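Local coordinates for protein trehalose-6-phosphate phosphatase (Cryptococcus neoformans, PDB 5DX9) that is a trehalose-phosphatase-family member of the HAD clan that binds a magnesium ion and 6-O-phosphono-alpha-D-glucopyranose, at residues A[66-69]-A[70-74]. Sequence-based numbering, arbitrary orientation.
Sequences SGRD and GDFLE. With G6P (6-O-phosphono-alpha-D-glucopyranose), chain B.
The guanidinium of Arg68 lies flat over one face of the Phe72 ring, the two planes inclined by only 15°, in a cation-pi stack between residues four apart in sequence. Arg68 CZ stands 3.9 Å from the centroid of the Phe72 ring. Arg68 NH1 sits over the middle of the ring, 3.5 Å from Phe72 CE1, while Arg68 CD rests on the CD2 side. Phe72 reaches this position with CG anti to its backbone N (chi1 173°), and the arginine chain bends at chi2 (-79°) to bring its planar end over the ring. On the opposite face of the guanidinium lies the sugar of 6-O-phosphono-alpha-D-glucopyranose, with Arg68 NE 3.6 Å from the ligand's C2, so the cation is sandwiched between ring and ligand. Asp28 forms a salt bridge with Arg68 NE, and the carbonyl of Pro38 accepts from Arg68 NH2.

Asp69 is the N-cap of helix 70-77. Asp69 OD2 takes the N-H of Phe72 N at 3.1 Å, the donor standing well above the carboxylate plane, and also passes close to the CB of Asp71. The Asp69 carbonyl accepts from Leu73 N in a nearly straight bond. Leu73 CG packs 3.9 Å from Arg68 CB.

Ser66 OG is the acceptor of an ST turn closed by Arg68 N at 2.9 Å. Gly67 N donates to O3P of 6-O-phosphono-alpha-D-glucopyranose at 2.7 Å. The loop after strand 60-65 thus holds the phosphate through the Gly67 amide, with Ser66 OG close by, and the capped helix start presents Phe72 as a flat backing for the Arg68 cation, which probably limits tilting of the cation, while the bonds to Asp28 and Pro38 would set its turn within the stack.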
loop_
_atom_site.group_PDB
_atom_site.type_symbol
_atom_site.label_atom_id
_atom_site.label_comp_id
_atom_site.label_asym_id
_atom_site.label_seq_id
_atom_site.Cartn_x
_atom_site.Cartn_y
_atom_site.Cartn_z
ATOM N N SER A 66 -2.521 -2.758 0.019
ATOM C CA SER A 66 -3.668 -2.294 -0.746
ATOM C C SER A 66 -4.804 -1.779 0.130
ATOM O O SER A 66 -4.847 -2.045 1.330
ATOM C CB SER A 66 -4.176 -3.426 -1.639
ATOM O OG SER A 66 -5.328 -3.032 -2.357
ATOM N N GLY A 67 -5.719 -1.033 -0.479
ATOM C CA GLY A 67 -6.919 -0.594 0.209
ATOM C C GLY A 67 -7.999 -1.648 0.075
ATOM O O GLY A 67 -9.065 -1.553 0.686
ATOM N N ARG A 68 -7.711 -2.659 -0.738
ATOM C CA ARG A 68 -8.621 -3.772 -0.955
ATOM C C ARG A 68 -8.922 -4.548 0.325
ATOM O O ARG A 68 -8.176 -4.476 1.309
ATOM C CB ARG A 68 -8.047 -4.726 -2.003
ATOM C CG ARG A 68 -8.083 -4.193 -3.421
ATOM C CD ARG A 68 -9.470 -4.321 -4.029
ATOM N NE ARG A 68 -9.475 -3.902 -5.428
ATOM C CZ ARG A 68 -10.429 -4.210 -6.298
ATOM N NH1 ARG A 68 -11.464 -4.948 -5.914
ATOM N NH2 ARG A 68 -10.346 -3.786 -7.552
ATOM N N ASP A 69 -10.026 -5.287 0.290
ATOM C CA ASP A 69 -10.418 -6.177 1.372
ATOM C C ASP A 69 -9.666 -7.497 1.273
ATOM O O ASP A 69 -9.297 -7.926 0.180
ATOM C CB ASP A 69 -11.927 -6.423 1.331
ATOM C CG ASP A 69 -12.396 -6.908 -0.026
ATOM O OD1 ASP A 69 -12.429 -6.090 -0.968
ATOM O OD2 ASP A 69 -12.734 -8.104 -0.153
ATOM N N GLY A 70 -9.448 -8.139 2.416
ATOM C CA GLY A 70 -8.721 -9.396 2.467
ATOM C C GLY A 70 -9.289 -10.482 1.572
ATOM O O GLY A 70 -8.546 -11.307 1.040
ATOM N N ASP A 71 -10.607 -10.481 1.398
ATOM C CA ASP A 71 -11.274 -11.505 0.599
ATOM C C ASP A 71 -10.857 -11.444 -0.864
ATOM O O ASP A 71 -10.491 -12.460 -1.455
ATOM C CB ASP A 71 -12.794 -11.368 0.707
ATOM C CG ASP A 71 -13.356 -12.047 1.943
ATOM O OD1 ASP A 71 -12.606 -12.231 2.924
ATOM O OD2 ASP A 71 -14.553 -12.394 1.928
ATOM N N PHE A 72 -10.923 -10.250 -1.447
ATOM C CA PHE A 72 -10.527 -10.055 -2.838
ATOM C C PHE A 72 -9.066 -10.432 -3.044
ATOM O O PHE A 72 -8.714 -11.076 -4.029
ATOM C CB PHE A 72 -10.760 -8.605 -3.270
ATOM C CG PHE A 72 -10.216 -8.282 -4.636
ATOM C CD1 PHE A 72 -11.006 -8.428 -5.765
ATOM C CD2 PHE A 72 -8.916 -7.824 -4.791
ATOM C CE1 PHE A 72 -10.508 -8.126 -7.023
ATOM C CE2 PHE A 72 -8.413 -7.524 -6.046
ATOM C CZ PHE A 72 -9.210 -7.673 -7.162
ATOM N N LEU A 73 -8.219 -10.028 -2.104
ATOM C CA LEU A 73 -6.788 -10.295 -2.200
ATOM C C LEU A 73 -6.501 -11.791 -2.105
ATOM O O LEU A 73 -5.715 -12.332 -2.888
ATOM C CB LEU A 73 -6.033 -9.530 -1.115
ATOM C CG LEU A 73 -6.073 -8.010 -1.294
ATOM C CD1 LEU A 73 -5.332 -7.310 -0.177
ATOM C CD2 LEU A 73 -5.497 -7.615 -2.648
ATOM N N GLU A 74 -7.152 -12.457 -1.155
ATOM C CA GLU A 74 -7.029 -13.905 -1.003
ATOM C C GLU A 74 -7.471 -14.641 -2.262
ATOM O O GLU A 74 -6.818 -15.590 -2.698
ATOM C CB GLU A 74 -7.845 -14.391 0.197
ATOM C CG GLU A 74 -7.041 -14.523 1.481
ATOM C CD GLU A 74 -6.080 -15.703 1.454
ATOM O OE1 GLU A 74 -5.168 -15.747 2.309
ATOM O OE2 GLU A 74 -6.238 -16.591 0.586
HETATM C C1 G6P B . -10.286 -0.124 -5.497
HETATM C C2 G6P B . -11.140 -0.815 -4.442
HETATM C C3 G6P B . -11.511 0.130 -3.316
HETATM C C4 G6P B . -10.260 0.673 -2.656
HETATM C C5 G6P B . -9.159 1.137 -3.630
HETATM C C6 G6P B . -7.751 0.876 -3.062
HETATM O O1 G6P B . -11.017 0.850 -6.245
HETATM O O2 G6P B . -12.314 -1.337 -5.062
HETATM O O3 G6P B . -12.246 -0.568 -2.302
HETATM O O4 G6P B . -10.723 1.747 -1.825
HETATM O O5 G6P B . -9.133 0.476 -4.905
HETATM O O6 G6P B . -7.039 -0.111 -3.850
HETATM P P G6P B . -5.411 -0.141 -3.906
HETATM O O1P G6P B . -4.817 -1.618 -4.138
HETATM O O2P G6P B . -4.962 0.707 -5.034
HETATM O O3P G6P B . -4.889 0.468 -2.511
#